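Local coordinates for ribosomal protein uL16 3-hydroxylase (Escherichia coli, PDB 4NUB) that hydroxylates an arginine of ribosomal protein uL16 at its C3 carbon, using ferrous iron, 2-oxoglutarate and molecular oxygen, and regulates growth, at residues R139-V144 and D170-P175; V122-D127 and P186-A191; N78-V83 and S114-G119. The protein carries 2 engineered substitutions. All blocks are in the same frame, centred on the assembly; numbering follows the deposited sequence.

All three contacts are antiparallel pairings in the cupin-fold part of the chain, and all are partly buried. Contact 1 has the exposed acids E171 and E174, while contacts 2 and 3 have no exposed touching residue. Contacts 1 and 2 both reach one three-stranded sheet; in contact 2 a loop pairs with its strand 187-191. R143 of contact 1 forms a salt bridge with E188 of contact 2. Contact 3 belongs to the larger sheet and meets contact 1 where R140 packs on S114 and S116. Contact 1 carries salt bridges on one face and apolar packing on the other. Contact 2 pairs two histidines and binds the iron. Contact 3 is held by backbone bonds and aromatic packing.

Contact 1: R139-V144 and D170-P175; sequences RRRWRV and DEELEP
R141 and D170 both carry CG anti to the backbone N (chi1 179° and -180°), and the extended R141 chain reaches to the carboxylate. The salt bridge runs diagonally across an antiparallel ladder of the JmjC (cupin) domain, formed by strand 140-144 and the edge strand 169-173: R141 is paired with E172 and D170 with R143, all four on one face. R141 holds the carboxylate with two nitrogens, one to each oxygen. R141 NE binds D170 OD1 at 3.0 Å and R141 NH2 binds D170 OD2 at 2.6 Å. Each oxygen uses its syn lone pair, and the two flat groups are nearly coplanar. This should fix the rotation of the carboxylate.

The backbone joins W142 and E171 in both directions, and L173 N donates to R140 O at 2.8 Å. On the face of R140, W142 and L173, the indole CD1 of W142 lies 3.5 Å from L173 CD1. W142 NE1 bonds to N197. The end of R140, a probable substrate-binding residue, leads away from strand 169-173 to G120 and N197. R143 reaches past D170 to a salt bridge with E188.

Next to R140, R139 forms a salt-bridge network with E172 and E174. The link from R139 NH1 to E174 OE2 is long. R139 NH2 donates to E172 OE1 at 2.7 Å, within the guanidinium plane but from above the carboxylate plane.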
loop_
_atom_site.group_PDB
_atom_site.type_symbol
_atom_site.label_atom_id
_atom_site.label_comp_id
_atom_site.label_asym_id
_atom_site.label_seq_id
_atom_site.Cartn_x
_atom_site.Cartn_y
_atom_site.Cartn_z
ATOM N N ARG A 139 10.740 -7.531 -44.731
ATOM C CA ARG A 139 9.367 -8.029 -44.798
ATOM C C ARG A 139 9.134 -9.028 -43.673
ATOM O O ARG A 139 10.001 -9.859 -43.378
ATOM C CB ARG A 139 9.081 -8.727 -46.140
ATOM C CG ARG A 139 9.262 -7.881 -47.404
ATOM C CD ARG A 139 8.230 -8.204 -48.488
ATOM N NE ARG A 139 8.069 -9.634 -48.739
ATOM C CZ ARG A 139 6.905 -10.273 -48.664
ATOM N NH1 ARG A 139 5.807 -9.601 -48.351
ATOM N NH2 ARG A 139 6.831 -11.580 -48.903
ATOM N N ARG A 140 7.967 -8.958 -43.044
ATOM C CA ARG A 140 7.635 -9.889 -41.968
ATOM C C ARG A 140 6.216 -10.375 -42.106
ATOM O O ARG A 140 5.323 -9.627 -42.525
ATOM C CB ARG A 140 7.798 -9.238 -40.591
ATOM C CG ARG A 140 9.228 -9.030 -40.166
ATOM C CD ARG A 140 9.310 -8.713 -38.705
ATOM N NE ARG A 140 9.669 -9.878 -37.912
ATOM C CZ ARG A 140 9.638 -9.914 -36.585
ATOM N NH1 ARG A 140 9.252 -8.846 -35.895
ATOM N NH2 ARG A 140 9.991 -11.024 -35.949
ATOM N N ARG A 141 6.004 -11.631 -41.749
ATOM C CA ARG A 141 4.667 -12.183 -41.785
ATOM C C ARG A 141 4.142 -12.132 -40.372
ATOM O O ARG A 141 4.758 -12.693 -39.459
ATOM C CB ARG A 141 4.684 -13.622 -42.296
ATOM C CG ARG A 141 3.313 -14.273 -42.338
ATOM C CD ARG A 141 3.374 -15.722 -42.809
ATOM N NE ARG A 141 2.057 -16.351 -42.744
ATOM C CZ ARG A 141 1.848 -17.656 -42.584
ATOM N NH1 ARG A 141 2.873 -18.491 -42.470
ATOM N NH2 ARG A 141 0.606 -18.124 -42.533
ATOM N N TRP A 142 3.019 -11.441 -40.188
ATOM C CA TRP A 142 2.379 -11.356 -38.882
ATOM C C TRP A 142 1.020 -12.060 -38.893
ATOM O O TRP A 142 0.257 -11.930 -39.853
ATOM C CB TRP A 142 2.211 -9.900 -38.452
ATOM C CG TRP A 142 3.453 -9.231 -37.914
ATOM C CD1 TRP A 142 4.311 -8.418 -38.599
ATOM C CD2 TRP A 142 3.951 -9.292 -36.570
ATOM N NE1 TRP A 142 5.324 -7.983 -37.769
ATOM C CE2 TRP A 142 5.126 -8.506 -36.522
ATOM C CE3 TRP A 142 3.527 -9.943 -35.408
ATOM C CZ2 TRP A 142 5.872 -8.355 -35.366
ATOM C CZ3 TRP A 142 4.271 -9.787 -34.257
ATOM C CH2 TRP A 142 5.430 -9.002 -34.244
ATOM N N ARG A 143 0.735 -12.816 -37.831
ATOM C CA ARG A 143 -0.575 -13.432 -37.627
ATOM C C ARG A 143 -1.234 -12.904 -36.336
ATOM O O ARG A 143 -0.564 -12.732 -35.328
ATOM C CB ARG A 143 -0.451 -14.963 -37.582
ATOM C CG ARG A 143 -0.161 -15.631 -38.937
ATOM C CD ARG A 143 0.203 -17.119 -38.802
ATOM N NE ARG A 143 -0.895 -17.940 -38.295
ATOM C CZ ARG A 143 -0.982 -18.384 -37.041
ATOM N NH1 ARG A 143 -0.031 -18.102 -36.152
ATOM N NH2 ARG A 143 -2.025 -19.121 -36.679
ATOM N N VAL A 144 -2.535 -12.630 -36.374
ATOM C CA VAL A 144 -3.264 -12.204 -35.187
ATOM C C VAL A 144 -4.565 -12.992 -35.061
ATOM O O VAL A 144 -5.304 -13.136 -36.035
ATOM C CB VAL A 144 -3.628 -10.702 -35.238
ATOM C CG1 VAL A 144 -4.289 -10.268 -33.926
ATOM C CG2 VAL A 144 -2.404 -9.830 -35.562
ATOM N N ASP A 170 -3.771 -12.403 -41.351
ATOM C CA ASP A 170 -2.518 -13.065 -41.658
ATOM C C ASP A 170 -1.989 -12.340 -42.862
ATOM O O ASP A 170 -2.515 -12.498 -43.960
ATOM C CB ASP A 170 -2.758 -14.548 -41.961
ATOM C CG ASP A 170 -1.474 -15.312 -42.289
ATOM O OD1 ASP A 170 -0.485 -14.690 -42.743
ATOM O OD2 ASP A 170 -1.470 -16.556 -42.111
ATOM N N GLU A 171 -0.964 -11.520 -42.647
ATOM C CA GLU A 171 -0.463 -10.636 -43.693
ATOM C C GLU A 171 1.044 -10.542 -43.684
ATOM O O GLU A 171 1.696 -10.836 -42.679
ATOM C CB GLU A 171 -1.024 -9.221 -43.536
ATOM C CG GLU A 171 -2.540 -9.106 -43.635
ATOM C CD GLU A 171 -3.062 -9.324 -45.034
ATOM O OE1 GLU A 171 -2.533 -8.694 -45.979
ATOM O OE2 GLU A 171 -4.005 -10.133 -45.176
ATOM N N GLU A 172 1.591 -10.109 -44.813
ATOM C CA GLU A 172 3.020 -9.884 -44.924
ATOM C C GLU A 172 3.242 -8.389 -45.057
ATOM O O GLU A 172 2.930 -7.805 -46.089
ATOM C CB GLU A 172 3.608 -10.677 -46.108
ATOM C CG GLU A 172 3.338 -12.218 -46.025
ATOM C CD GLU A 172 3.969 -13.066 -47.153
ATOM O OE1 GLU A 172 4.434 -12.506 -48.172
ATOM O OE2 GLU A 172 3.996 -14.311 -47.010
ATOM N N LEU A 173 3.746 -7.766 -43.995
ATOM C CA LEU A 173 3.998 -6.325 -44.006
ATOM C C LEU A 173 5.158 -5.887 -44.893
ATOM O O LEU A 173 6.227 -6.506 -44.899
ATOM C CB LEU A 173 4.275 -5.815 -42.598
ATOM C CG LEU A 173 3.203 -6.165 -41.589
ATOM C CD1 LEU A 173 3.511 -5.467 -40.267
ATOM C CD2 LEU A 173 1.823 -5.802 -42.130
ATOM N N GLU A 174 4.939 -4.778 -45.595
ATOM C CA GLU A 174 5.955 -4.141 -46.419
ATOM C C GLU A 174 6.281 -2.773 -45.840
ATOM O O GLU A 174 5.481 -2.226 -45.092
ATOM C CB GLU A 174 5.440 -4.049 -47.844
ATOM C CG GLU A 174 5.068 -5.416 -48.369
ATOM C CD GLU A 174 5.114 -5.489 -49.860
ATOM O OE1 GLU A 174 4.596 -4.551 -50.505
ATOM O OE2 GLU A 174 5.682 -6.475 -50.382
ATOM N N PRO A 175 7.469 -2.229 -46.151
ATOM C CA PRO A 175 7.956 -1.030 -45.453
ATOM C C PRO A 175 6.936 0.084 -45.429
ATOM O O PRO A 175 6.431 0.446 -46.486
ATOM C CB PRO A 175 9.142 -0.593 -46.304
ATOM C CG PRO A 175 9.649 -1.844 -46.883
ATOM C CD PRO A 175 8.448 -2.715 -47.139
#

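Contact 2: V122-D127 and P186-A191; sequences VGPHLD and PHEGYA. With FE (Fe (III) ion), chain B.
H187 and H125 are paired by a single antiparallel, hydrogen-bonded bridge and send their rings to the same metal. H125 N donates to H187 O at 3.1 Å, and H187 N donates to H125 O at 3.0 Å.

The H187 side chain starts at CB, which packs against the backbone of R143 in the next strand. Its CG lies between the backbone N and the carbonyl carbon (chi1 50°), and this turns the ring toward the iron. ND1 donates to F185 O, which helps fix the ring's rotation. CD2 lies beside H125 NE2. CE1 is on the side of D127. At the tip, H187 NE2 binds the iron at 2.2 Å. H125 O sits over one face of the ring.

The H125 ring stands at 77° to that of H187. H125 NE2 binds the iron at 2.0 Å, while H125 ND1 donates to G123 O at 3.2 Å, close to the ring plane. The ring is thus held at both nitrogens. D127 OD2 lies 2.2 Å from the iron. Two waters bind the metal at longer distances.

Further along, the E188 side chain lies alongside P124, with E188 CG 3.6 Å from G123 C. Its carboxylate is paired with R143. Another water accepts bonds from V122 N and G189 N and so bridges the two segments.

H125, D127 and H187 form the HxD...H facial triad of the ferrous iron and 2-oxoglutarate dependent oxygenases; the ion modelled here is iron(III), at the site of the catalytic ferrous iron in a cupin fold.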
loop_
_atom_site.group_PDB
_atom_site.type_symbol
_atom_site.label_atom_id
_atom_site.label_comp_id
_atom_site.label_asym_id
_atom_site.label_seq_id
_atom_site.Cartn_x
_atom_site.Cartn_y
_atom_site.Cartn_z
ATOM N N VAL A 122 9.311 -14.029 -31.963
ATOM C CA VAL A 122 9.205 -14.509 -30.583
ATOM C C VAL A 122 8.175 -15.620 -30.356
ATOM O O VAL A 122 8.088 -16.185 -29.256
ATOM C CB VAL A 122 8.978 -13.360 -29.564
ATOM C CG1 VAL A 122 10.128 -12.354 -29.616
ATOM C CG2 VAL A 122 7.639 -12.687 -29.799
ATOM N N GLY A 123 7.410 -15.940 -31.397
ATOM C CA GLY A 123 6.431 -17.005 -31.306
ATOM C C GLY A 123 5.147 -16.464 -30.737
ATOM O O GLY A 123 5.070 -15.282 -30.420
ATOM N N PRO A 124 4.130 -17.326 -30.597
ATOM C CA PRO A 124 2.787 -16.863 -30.237
ATOM C C PRO A 124 2.724 -16.345 -28.800
ATOM O O PRO A 124 3.074 -17.077 -27.871
ATOM C CB PRO A 124 1.914 -18.127 -30.403
ATOM C CG PRO A 124 2.735 -19.070 -31.179
ATOM C CD PRO A 124 4.158 -18.777 -30.800
ATOM N N HIS A 125 2.286 -15.097 -28.634
ATOM C CA HIS A 125 2.142 -14.485 -27.318
ATOM C C HIS A 125 0.939 -13.541 -27.250
ATOM O O HIS A 125 0.271 -13.287 -28.264
ATOM C CB HIS A 125 3.426 -13.729 -26.949
ATOM C CG HIS A 125 3.693 -12.501 -27.774
ATOM N ND1 HIS A 125 4.422 -12.530 -28.946
ATOM C CD2 HIS A 125 3.372 -11.199 -27.567
ATOM C CE1 HIS A 125 4.516 -11.305 -29.437
ATOM N NE2 HIS A 125 3.884 -10.479 -28.620
ATOM N N LEU A 126 0.646 -13.023 -26.061
ATOM C CA LEU A 126 -0.173 -11.816 -26.013
ATOM C C LEU A 126 0.352 -10.736 -25.060
ATOM O O LEU A 126 1.162 -11.020 -24.181
ATOM C CB LEU A 126 -1.661 -12.124 -25.838
ATOM C CG LEU A 126 -2.253 -12.680 -24.564
ATOM C CD1 LEU A 126 -3.039 -11.554 -23.951
ATOM C CD2 LEU A 126 -3.161 -13.833 -24.917
ATOM N N ASP A 127 -0.067 -9.492 -25.293
ATOM C CA ASP A 127 0.405 -8.334 -24.534
ATOM C C ASP A 127 -0.764 -7.765 -23.748
ATOM O O ASP A 127 -1.919 -7.968 -24.113
ATOM C CB ASP A 127 0.983 -7.272 -25.479
ATOM C CG ASP A 127 2.118 -7.821 -26.347
ATOM O OD1 ASP A 127 2.914 -8.622 -25.817
ATOM O OD2 ASP A 127 2.220 -7.471 -27.550
ATOM N N PRO A 186 -3.921 -12.498 -29.389
ATOM C CA PRO A 186 -2.679 -13.241 -29.576
ATOM C C PRO A 186 -2.083 -12.951 -30.936
ATOM O O PRO A 186 -2.805 -12.888 -31.925
ATOM C CB PRO A 186 -3.133 -14.704 -29.500
ATOM C CG PRO A 186 -4.565 -14.677 -29.869
ATOM C CD PRO A 186 -5.087 -13.394 -29.299
ATOM N N HIS A 187 -0.772 -12.783 -30.986
ATOM C CA HIS A 187 -0.116 -12.527 -32.251
ATOM C C HIS A 187 1.190 -13.289 -32.373
ATOM O O HIS A 187 1.730 -13.769 -31.389
ATOM C CB HIS A 187 0.092 -11.019 -32.465
ATOM C CG HIS A 187 0.731 -10.305 -31.308
ATOM N ND1 HIS A 187 0.004 -9.777 -30.262
ATOM C CD2 HIS A 187 2.026 -9.989 -31.061
ATOM C CE1 HIS A 187 0.824 -9.188 -29.408
ATOM N NE2 HIS A 187 2.057 -9.300 -29.870
ATOM N N GLU A 188 1.686 -13.414 -33.595
ATOM C CA GLU A 188 2.952 -14.082 -33.844
ATOM C C GLU A 188 3.519 -13.512 -35.127
ATOM O O GLU A 188 2.788 -13.286 -36.087
ATOM C CB GLU A 188 2.757 -15.591 -33.994
ATOM C CG GLU A 188 4.064 -16.362 -34.144
ATOM C CD GLU A 188 3.867 -17.802 -34.609
ATOM O OE1 GLU A 188 2.702 -18.226 -34.816
ATOM O OE2 GLU A 188 4.892 -18.505 -34.772
ATOM N N GLY A 189 4.822 -13.278 -35.146
ATOM C CA GLY A 189 5.446 -12.722 -36.322
ATOM C C GLY A 189 6.872 -13.187 -36.489
ATOM O O GLY A 189 7.610 -13.349 -35.511
ATOM N N TYR A 190 7.252 -13.414 -37.743
ATOM C CA TYR A 190 8.633 -13.741 -38.086
ATOM C C TYR A 190 9.100 -13.094 -39.409
ATOM O O TYR A 190 8.288 -12.681 -40.245
ATOM C CB TYR A 190 8.846 -15.260 -38.063
ATOM C CG TYR A 190 7.851 -16.052 -38.875
ATOM C CD1 TYR A 190 8.051 -16.259 -40.239
ATOM C CD2 TYR A 190 6.717 -16.612 -38.284
ATOM C CE1 TYR A 190 7.152 -16.992 -41.005
ATOM C CE2 TYR A 190 5.807 -17.355 -39.048
ATOM C CZ TYR A 190 6.042 -17.540 -40.412
ATOM O OH TYR A 190 5.175 -18.265 -41.202
ATOM N N ALA A 191 10.412 -12.994 -39.586
ATOM C CA ALA A 191 10.974 -12.300 -40.740
ATOM C C ALA A 191 10.959 -13.162 -42.002
ATOM O O ALA A 191 11.106 -14.382 -41.930
ATOM C CB ALA A 191 12.395 -11.852 -40.425
HETATM FE FE FE B . 3.761 -8.464 -28.789
HETATM O O HOH W 1 6.547 -12.916 -32.636
HETATM O O HOH W 2 5.678 -8.562 -30.495
HETATM O O HOH W 3 4.355 -6.125 -29.355
#

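Contact 3: N78-V83 and S114-G119; sequences NWSLLV and SFSVPG
L81 and F115 make the two shortest polar links of this contact, one in each direction. L81 N donates to F115 O, and F115 N donates to L81 O at 2.7 Å. Both donors lie in the carbonyl plane of their acceptor. At the end of the ladder, N78 N donates to P118 O at 2.9 Å, tilted out of the carbonyl plane. V117 N to W79 O is weak. So is the bond from S80 OG to F115 O, which gives that carbonyl a second donor from strand 79-83.

The packing centres on W79. With chi1 at 61°, the W79 indole folds back between the two backbone arms and reaches V117. V117 CG2 sits over the five-membered ring of W79 in a CH-pi contact, 3.5 Å from the centroid and 14° off the ring normal. V117 CG1 lies by W79 CZ2. Beyond it, W79 CH2 meets the edge of the F115 ring, 3.9 Å from F115 CE2. The indole NE1 is bonded to G75 O. F115 also touches P37 and L40 of helix 37-44.

The opposite face carries S80, L82, S114 and S116. L82 CG packs 3.9 Å from S114 CB, and S116 CB lies 3.4 Å from S80 OG. R140 comes against S114 and S116, and S114 probably contributes to substrate binding. The pairing joins neighbouring antiparallel strands of the larger sheet of a jelly-roll (cupin) barrel, with its serine face turned to the probable substrate site.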
loop_
_atom_site.group_PDB
_atom_site.type_symbol
_atom_site.label_atom_id
_atom_site.label_comp_id
_atom_site.label_asym_id
_atom_site.label_seq_id
_atom_site.Cartn_x
_atom_site.Cartn_y
_atom_site.Cartn_z
ATOM N N ASN A 78 16.534 -17.592 -37.912
ATOM C CA ASN A 78 15.891 -17.967 -36.656
ATOM C C ASN A 78 16.444 -17.313 -35.389
ATOM O O ASN A 78 16.662 -17.984 -34.386
ATOM C CB ASN A 78 15.865 -19.489 -36.502
ATOM C CG ASN A 78 15.034 -20.175 -37.580
ATOM O OD1 ASN A 78 14.067 -19.611 -38.109
ATOM N ND2 ASN A 78 15.406 -21.406 -37.905
ATOM N N TRP A 79 16.671 -16.005 -35.436
ATOM C CA TRP A 79 16.934 -15.243 -34.219
ATOM C C TRP A 79 16.486 -13.807 -34.394
ATOM O O TRP A 79 16.337 -13.317 -35.508
ATOM C CB TRP A 79 18.409 -15.312 -33.765
ATOM C CG TRP A 79 19.400 -14.767 -34.757
ATOM C CD1 TRP A 79 20.074 -15.476 -35.708
ATOM C CD2 TRP A 79 19.822 -13.411 -34.903
ATOM N NE1 TRP A 79 20.887 -14.644 -36.439
ATOM C CE2 TRP A 79 20.745 -13.358 -35.963
ATOM C CE3 TRP A 79 19.502 -12.217 -34.245
ATOM C CZ2 TRP A 79 21.355 -12.184 -36.383
ATOM C CZ3 TRP A 79 20.116 -11.040 -34.655
ATOM C CH2 TRP A 79 21.031 -11.034 -35.713
ATOM N N SER A 80 16.268 -13.135 -33.277
ATOM C CA SER A 80 15.773 -11.778 -33.303
ATOM C C SER A 80 16.439 -11.005 -32.177
ATOM O O SER A 80 16.564 -11.505 -31.057
ATOM C CB SER A 80 14.257 -11.795 -33.116
ATOM O OG SER A 80 13.667 -10.599 -33.569
ATOM N N LEU A 81 16.897 -9.798 -32.487
ATOM C CA LEU A 81 17.369 -8.873 -31.465
ATOM C C LEU A 81 16.259 -7.863 -31.122
ATOM O O LEU A 81 15.714 -7.202 -32.009
ATOM C CB LEU A 81 18.628 -8.151 -31.943
ATOM C CG LEU A 81 19.157 -7.054 -31.015
ATOM C CD1 LEU A 81 19.536 -7.627 -29.650
ATOM C CD2 LEU A 81 20.319 -6.306 -31.659
ATOM N N LEU A 82 15.912 -7.754 -29.841
ATOM C CA LEU A 82 14.852 -6.834 -29.431
ATOM C C LEU A 82 15.342 -5.836 -28.397
ATOM O O LEU A 82 15.828 -6.200 -27.310
ATOM C CB LEU A 82 13.634 -7.570 -28.880
ATOM C CG LEU A 82 12.887 -8.541 -29.779
ATOM C CD1 LEU A 82 13.497 -9.938 -29.700
ATOM C CD2 LEU A 82 11.445 -8.556 -29.351
ATOM N N VAL A 83 15.207 -4.564 -28.739
ATOM C CA VAL A 83 15.752 -3.534 -27.888
ATOM C C VAL A 83 14.678 -2.612 -27.387
ATOM O O VAL A 83 13.869 -2.086 -28.155
ATOM C CB VAL A 83 16.817 -2.726 -28.591
ATOM C CG1 VAL A 83 17.549 -1.886 -27.570
ATOM C CG2 VAL A 83 17.764 -3.660 -29.326
ATOM N N SER A 114 12.973 -4.101 -33.054
ATOM C CA SER A 114 13.449 -5.470 -33.205
ATOM C C SER A 114 14.122 -5.628 -34.540
ATOM O O SER A 114 13.727 -5.021 -35.533
ATOM C CB SER A 114 12.321 -6.505 -33.055
ATOM O OG SER A 114 11.508 -6.606 -34.220
ATOM N N PHE A 115 15.172 -6.429 -34.547
ATOM C CA PHE A 115 15.819 -6.795 -35.784
ATOM C C PHE A 115 15.864 -8.310 -35.930
ATOM O O PHE A 115 16.350 -9.020 -35.045
ATOM C CB PHE A 115 17.228 -6.226 -35.884
ATOM C CG PHE A 115 17.950 -6.733 -37.073
ATOM C CD1 PHE A 115 17.669 -6.218 -38.331
ATOM C CD2 PHE A 115 18.844 -7.786 -36.961
ATOM C CE1 PHE A 115 18.305 -6.707 -39.457
ATOM C CE2 PHE A 115 19.472 -8.290 -38.079
ATOM C CZ PHE A 115 19.205 -7.748 -39.334
ATOM N N SER A 116 15.374 -8.808 -37.058
ATOM C CA SER A 116 15.326 -10.250 -37.252
ATOM C C SER A 116 15.791 -10.718 -38.620
ATOM O O SER A 116 15.574 -10.067 -39.639
ATOM C CB SER A 116 13.938 -10.810 -36.929
ATOM O OG SER A 116 12.932 -9.834 -37.117
ATOM N N VAL A 117 16.470 -11.856 -38.595
ATOM C CA VAL A 117 16.901 -12.583 -39.773
ATOM C C VAL A 117 15.784 -13.565 -40.066
ATOM O O VAL A 117 14.951 -13.827 -39.186
ATOM C CB VAL A 117 18.215 -13.341 -39.484
ATOM C CG1 VAL A 117 19.333 -12.358 -39.262
ATOM C CG2 VAL A 117 18.060 -14.277 -38.273
ATOM N N PRO A 118 15.747 -14.111 -41.291
ATOM C CA PRO A 118 14.577 -14.910 -41.674
ATOM C C PRO A 118 14.278 -16.058 -40.707
ATOM O O PRO A 118 15.176 -16.817 -40.316
ATOM C CB PRO A 118 14.958 -15.426 -43.051
ATOM C CG PRO A 118 15.879 -14.377 -43.577
ATOM C CD PRO A 118 16.687 -13.948 -42.411
ATOM N N GLY A 119 13.010 -16.146 -40.306
ATOM C CA GLY A 119 12.570 -17.108 -39.314
ATOM C C GLY A 119 12.557 -16.564 -37.891
ATOM O O GLY A 119 11.924 -17.148 -37.016
#